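PDB 3AQ9: group 1 truncated hemoglobin from Tetrahymena pyriformis, which binds one heme group per subunit and probably oxygen, consistent with a part in nitric oxide detoxification. Local coordinates for residues Glu88-Ala91 and Ala92-Glu96; Leu97-Asp101 and Ala102-Glu106. The protein carries 1 engineered substitution. All coordinates share one frame; numbering follows the deposited sequence.

Contact 1 (Glu88-Ala91 and Ala92-Glu96)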
ATOM      1  N   GLU A  88       0.809   7.621   5.145  1.00 25.81           N
ATOM      2  CA  GLU A  88       1.964   8.531   5.182  1.00 26.48           C
ATOM      3  C   GLU A  88       3.235   7.899   4.557  1.00 27.98           C
ATOM      4  O   GLU A  88       4.006   8.586   3.853  1.00 28.53           O
ATOM      5  CB  GLU A  88       2.378   8.926   6.595  1.00 27.17           C
ATOM      6  CG  GLU A  88       1.205   9.817   7.174  1.00 29.61           C
ATOM      7  CD  GLU A  88       1.370  10.050   8.671  1.00 35.76           C
ATOM      8  OE1 GLU A  88       2.380   9.686   9.269  1.00 33.74           O
ATOM      9  OE2 GLU A  88       0.401  10.633   9.226  1.00 39.08           O
ATOM     10  N   ASN A  89       3.440   6.628   4.908  1.00 26.33           N
ATOM     11  CA  ASN A  89       4.634   5.945   4.337  1.00 26.13           C
ATOM     12  C   ASN A  89       4.523   5.724   2.840  1.00 27.49           C
ATOM     13  O   ASN A  89       5.546   5.832   2.129  1.00 27.83           O
ATOM     14  CB  ASN A  89       4.911   4.607   5.028  1.00 25.71           C
ATOM     15  CG  ASN A  89       5.518   4.833   6.433  1.00 28.39           C
ATOM     16  OD1 ASN A  89       6.587   5.388   6.537  1.00 30.92           O
ATOM     17  ND2 ASN A  89       4.846   4.396   7.467  1.00 26.69           N
ATOM     18  N   LEU A  90       3.321   5.414   2.363  1.00 26.34           N
ATOM     19  CA  LEU A  90       3.175   5.253   0.863  1.00 26.62           C
ATOM     20  C   LEU A  90       3.396   6.620   0.213  1.00 27.95           C
ATOM     21  O   LEU A  90       4.096   6.740  -0.777  1.00 25.97           O
ATOM     22  CB  LEU A  90       1.745   4.743   0.551  1.00 26.09           C
ATOM     23  CG  LEU A  90       1.676   4.526  -0.988  1.00 31.11           C
ATOM     24  CD1 LEU A  90       2.707   3.476  -1.397  1.00 31.72           C
ATOM     25  CD2 LEU A  90       0.352   3.925  -1.296  1.00 35.94           C
ATOM     26  N   ALA A  91       2.812   7.685   0.775  1.00 27.25           N
ATOM     27  CA  ALA A  91       3.028   9.016   0.175  1.00 29.44           C
ATOM     28  C   ALA A  91       4.483   9.399   0.168  1.00 30.58           C
ATOM     29  O   ALA A  91       4.956   9.906  -0.865  1.00 33.83           O
ATOM     30  CB  ALA A  91       2.175  10.104   0.916  1.00 31.13           C
ATOM     31  N   ALA A  92       5.176   9.147   1.276  1.00 29.73           N
ATOM     32  CA  ALA A  92       6.629   9.529   1.399  1.00 30.84           C
ATOM     33  C   ALA A  92       7.453   8.713   0.330  1.00 31.22           C
ATOM     34  O   ALA A  92       8.399   9.236  -0.273  1.00 33.77           O
ATOM     35  CB  ALA A  92       7.109   9.288   2.738  1.00 31.61           C
ATOM     36  N   THR A  93       7.029   7.448   0.137  1.00 29.92           N
ATOM     37  CA  THR A  93       7.708   6.567  -0.855  1.00 29.52           C
ATOM     38  C   THR A  93       7.568   7.162  -2.264  1.00 32.59           C
ATOM     39  O   THR A  93       8.533   7.277  -3.041  1.00 31.53           O
ATOM     40  CB  THR A  93       7.064   5.153  -0.817  1.00 30.65           C
ATOM     41  OG1 THR A  93       7.383   4.595   0.487  1.00 30.05           O
ATOM     42  CG2 THR A  93       7.659   4.244  -1.909  1.00 28.37           C
ATOM     43  N   LEU A  94       6.312   7.450  -2.618  1.00 30.17           N
ATOM     44  CA  LEU A  94       6.079   7.999  -3.967  1.00 30.91           C
ATOM     45  C   LEU A  94       6.792   9.343  -4.150  1.00 33.71           C
ATOM     46  O   LEU A  94       7.302   9.614  -5.236  1.00 34.32           O
ATOM     47  CB  LEU A  94       4.540   8.133  -4.168  1.00 28.01           C
ATOM     48  CG  LEU A  94       3.741   6.797  -4.190  1.00 31.04           C
ATOM     49  CD1 LEU A  94       2.307   7.025  -4.481  1.00 30.84           C
ATOM     50  CD2 LEU A  94       4.258   5.782  -5.248  1.00 30.42           C
ATOM     51  N   LYS A  95       6.845  10.180  -3.077  1.00 32.92           N
ATOM     52  CA  LYS A  95       7.524  11.503  -3.190  1.00 36.48           C
ATOM     53  C   LYS A  95       8.984  11.206  -3.500  1.00 38.62           C
ATOM     54  O   LYS A  95       9.648  11.873  -4.361  1.00 39.84           O
ATOM     55  CB  LYS A  95       7.488  12.223  -1.794  1.00 38.03           C
ATOM     56  CG  LYS A  95       7.941  13.726  -1.848  1.00 46.78           C
ATOM     57  CD  LYS A  95       6.873  14.425  -2.852  1.00 60.18           C
ATOM     58  CE  LYS A  95       7.218  15.807  -3.536  1.00 68.17           C
ATOM     59  NZ  LYS A  95       7.390  16.799  -2.408  1.00 73.15           N
ATOM     60  N   GLU A  96       9.539  10.278  -2.723  1.00 37.03           N
ATOM     61  CA  GLU A  96      11.035   9.981  -2.812  1.00 39.45           C
ATOM     62  C   GLU A  96      11.347   9.436  -4.182  1.00 38.70           C
ATOM     63  O   GLU A  96      12.480   9.642  -4.741  1.00 42.09           O
ATOM     64  CB  GLU A  96      11.456   9.082  -1.634  1.00 37.35           C
ATOM     65  CG  GLU A  96      12.976   8.670  -1.546  1.00 50.76           C
ATOM     66  CD  GLU A  96      13.262   7.875  -0.234  1.00 54.97           C
ATOM     67  OE1 GLU A  96      12.325   7.813   0.515  1.00 45.19           O
ATOM     68  OE2 GLU A  96      14.422   7.403   0.022  1.00 57.47           O
TER
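The peptide carbonyl of Asn-89 is gripped from opposite faces of its plane by a single residue one turn on: Thr-93 N comes in on one face at 3.0 Å from Asn-89 O, and Thr-93 OG1 on the other at 2.8 Å from Asn-89 O. Neither donor lies in the plane; each is tilted from it by about 30°. The hydroxyl gets there because OG1 stands beside its own backbone N and anti to the carbonyl carbon (chi1 -66°), which turns it back along the helix and gives the buried OG1 an acceptor. The CG2 branch, by contrast, points anti to the backbone N. Cutting the side chain back to that of an alanine removes OG1 and CG2, which would probably leave Asn-89 O with Thr-93 N as the one remaining donor of this pair and open a gap against Leu-23 and Phe-24 of helix 13-28, which Thr-93 touches. The planar amide of Asn-89 itself is turned off to Asp-31, to which ND2 is hydrogen-bonded, while the carboxylate of Glu-88 forms a salt bridge with Arg-33. One residue on, Leu-94 N donates to Leu-90 O at 3.0 Å in a nearly straight bond (172° at the hydrogen). Leu-94 CG lies 3.4 Å from Leu-90 O, and CD1 of Leu-94 reaches CG of Leu-90 at 4.3 Å, a loose apolar touch. Further round, Ala-92 N donates to Glu-88 O and Lys-95 N to Ala-91 O, both at 2.9 Å. Leu-90 packs on Ile-111, and Ala-91 and Leu-94 on Ile-104, of helix 101-112. The pattern is that of a regular alpha helix with a threonine hydroxyl bonded back to the carbonyl four residues earlier, here in the G helix of the two-on-two globin fold.

Contact 2 (Leu97-Asp101 and Ala102-Glu106)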
ATOM      1  N   LEU A  97      10.408   8.747  -4.803  1.00 35.96           N
ATOM      2  CA  LEU A  97      10.505   8.261  -6.168  1.00 37.89           C
ATOM      3  C   LEU A  97      10.276   9.348  -7.241  1.00 41.27           C
ATOM      4  O   LEU A  97      10.447   9.081  -8.419  1.00 43.55           O
ATOM      5  CB  LEU A  97       9.599   7.061  -6.475  1.00 35.80           C
ATOM      6  CG  LEU A  97      10.022   5.900  -5.551  1.00 37.15           C
ATOM      7  CD1 LEU A  97       8.970   4.783  -5.797  1.00 40.50           C
ATOM      8  CD2 LEU A  97      11.473   5.412  -5.975  1.00 40.87           C
ATOM      9  N   GLY A  98       9.908  10.569  -6.835  1.00 41.12           N
ATOM     10  CA  GLY A  98       9.791  11.669  -7.819  1.00 42.13           C
ATOM     11  C   GLY A  98       8.393  11.875  -8.342  1.00 42.39           C
ATOM     12  O   GLY A  98       8.207  12.618  -9.290  1.00 42.39           O
ATOM     13  N   VAL A  99       7.394  11.212  -7.738  1.00 38.44           N
ATOM     14  CA  VAL A  99       5.968  11.404  -8.177  1.00 37.78           C
ATOM     15  C   VAL A  99       5.471  12.792  -7.683  1.00 39.23           C
ATOM     16  O   VAL A  99       5.831  13.256  -6.585  1.00 37.78           O
ATOM     17  CB  VAL A  99       5.068  10.293  -7.556  1.00 35.91           C
ATOM     18  CG1 VAL A  99       3.597  10.491  -8.067  1.00 34.91           C
ATOM     19  CG2 VAL A  99       5.573   8.936  -8.021  1.00 36.23           C
ATOM     20  N   THR A 100       4.672  13.477  -8.513  1.00 40.87           N
ATOM     21  CA  THR A 100       4.176  14.851  -8.135  1.00 43.81           C
ATOM     22  C   THR A 100       3.131  14.762  -6.983  1.00 42.66           C
ATOM     23  O   THR A 100       2.458  13.705  -6.851  1.00 38.49           O
ATOM     24  CB  THR A 100       3.475  15.561  -9.302  1.00 45.40           C
ATOM     25  OG1 THR A 100       2.333  14.799  -9.717  1.00 45.55           O
ATOM     26  CG2 THR A 100       4.460  15.760 -10.515  1.00 48.45           C
ATOM     27  N   ASP A 101       3.002  15.833  -6.184  1.00 44.15           N
ATOM     28  CA  ASP A 101       1.967  15.819  -5.136  1.00 43.95           C
ATOM     29  C   ASP A 101       0.572  15.484  -5.701  1.00 42.07           C
ATOM     30  O   ASP A 101      -0.203  14.743  -5.060  1.00 39.42           O
ATOM     31  CB  ASP A 101       1.902  17.125  -4.377  1.00 47.72           C
ATOM     32  CG  ASP A 101       3.174  17.425  -3.585  1.00 52.71           C
ATOM     33  OD1 ASP A 101       3.904  16.500  -3.144  1.00 53.80           O
ATOM     34  OD2 ASP A 101       3.439  18.632  -3.423  1.00 58.61           O
ATOM     35  N   ALA A 102       0.289  15.978  -6.914  1.00 44.71           N
ATOM     36  CA  ALA A 102      -1.094  15.798  -7.458  1.00 42.92           C
ATOM     37  C   ALA A 102      -1.386  14.326  -7.677  1.00 40.51           C
ATOM     38  O   ALA A 102      -2.490  13.838  -7.318  1.00 39.39           O
ATOM     39  CB  ALA A 102      -1.344  16.586  -8.744  1.00 44.74           C
ATOM     40  N   VAL A 103      -0.391  13.577  -8.199  1.00 37.33           N
ATOM     41  CA  VAL A 103      -0.591  12.162  -8.462  1.00 35.36           C
ATOM     42  C   VAL A 103      -0.585  11.373  -7.152  1.00 32.77           C
ATOM     43  O   VAL A 103      -1.381  10.427  -6.954  1.00 33.02           O
ATOM     44  CB  VAL A 103       0.481  11.644  -9.501  1.00 36.12           C
ATOM     45  CG1 VAL A 103       0.436  10.083  -9.572  1.00 35.10           C
ATOM     46  CG2 VAL A 103       0.143  12.372 -10.858  1.00 38.77           C
ATOM     47  N   ILE A 104       0.276  11.770  -6.210  1.00 32.85           N
ATOM     48  CA  ILE A 104       0.253  11.086  -4.939  1.00 31.49           C
ATOM     49  C   ILE A 104      -1.138  11.241  -4.329  1.00 31.07           C
ATOM     50  O   ILE A 104      -1.692  10.297  -3.752  1.00 32.28           O
ATOM     51  CB  ILE A 104       1.283  11.661  -3.969  1.00 30.67           C
ATOM     52  CG1 ILE A 104       2.729  11.326  -4.527  1.00 32.42           C
ATOM     53  CG2 ILE A 104       1.116  11.013  -2.569  1.00 31.10           C
ATOM     54  CD1 ILE A 104       3.741  12.117  -3.757  1.00 38.91           C
ATOM     55  N   ASN A 105      -1.715  12.420  -4.467  1.00 32.92           N
ATOM     56  CA  ASN A 105      -3.054  12.617  -3.818  1.00 35.77           C
ATOM     57  C   ASN A 105      -4.128  11.771  -4.490  1.00 34.50           C
ATOM     58  O   ASN A 105      -5.013  11.241  -3.806  1.00 32.66           O
ATOM     59  CB  ASN A 105      -3.441  14.103  -3.893  1.00 38.44           C
ATOM     60  CG  ASN A 105      -2.554  14.975  -2.966  1.00 45.50           C
ATOM     61  OD1 ASN A 105      -1.910  14.446  -1.994  1.00 51.99           O
ATOM     62  ND2 ASN A 105      -2.509  16.318  -3.245  1.00 56.27           N
ATOM     63  N   GLU A 106      -4.061  11.655  -5.825  1.00 33.55           N
ATOM     64  CA  GLU A 106      -5.025  10.795  -6.538  1.00 34.01           C
ATOM     65  C   GLU A 106      -4.901   9.348  -6.031  1.00 33.58           C
ATOM     66  O   GLU A 106      -5.894   8.669  -5.784  1.00 31.20           O
ATOM     67  CB  GLU A 106      -4.824  10.843  -8.062  1.00 36.22           C
ATOM     68  CG  GLU A 106      -5.390  12.132  -8.758  1.00 47.08           C
ATOM     69  CD  GLU A 106      -6.897  12.456  -8.283  1.00 63.93           C
ATOM     70  OE1 GLU A 106      -7.052  13.553  -7.627  1.00 73.11           O
ATOM     71  OE2 GLU A 106      -7.933  11.678  -8.505  1.00 55.36           O
TER
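Val-99, which follows directly on the Schellman turn made by Gly-98 at the end of helix 80-96, drops CG1 against the next helix. That methyl is 3.5 Å from Val-103 CG1, the two side chains meeting at about a right angle, and it also lies 3.7 Å from Ile-104 CG1. The first torsion of Val-99 (chi1 -178°) puts CG1 anti to the backbone N and so against the helix. Leu-11 of helix 7-11 touches both valines. Thr-100 comes next and is the N-cap: OG1 accepts from Val-103 N in a weak bond of 3.3 Å, and the two side chains cross at a slant, with Thr-100 OG1 3.5 Å from Val-103 CG2. Its carbonyl does firmer work, Thr-100 O taking Ile-104 N at 3.0 Å nearly head-on, while the CG1 of Ile-104 crowds in at 3.3 Å from Thr-100 O. Asp-101 then opens the helix proper: Asp-101 O accepts from Asn-105 N at 2.8 Å and sits over the face of the Asn-105 amide, with CG of Asn-105 3.2 Å from Asp-101 O. An N-cap threonine flanked by apolar contact from the residue before it to the fourth residue of the helix is a hydrophobic staple, here starting the globin H helix.

In the fold
Contact 1 is partly buried, in the C-terminal half of helix 80-96, whereas contact 2 is a surface contact around the start of helix 101-112; their centres lie about 9 Å apart. They belong to successive helices, 80-96 and 101-112, which pack on each other in one layer of the two-on-two sandwich. Leu-94 serves both: its carbonyl O probably accepts from Val-99 N at 3.0 Å, and its CB packs on Ile-104 CG1. A long, weak ion pair links Lys-95 NZ to Asp-101 OD1 at the solvent-exposed side. The buried hydroxyl of contact 1 is spent inside a continuous helix, while that of contact 2 weakly caps one first-turn amide, Val-103 N, where no preceding turn offers a carbonyl.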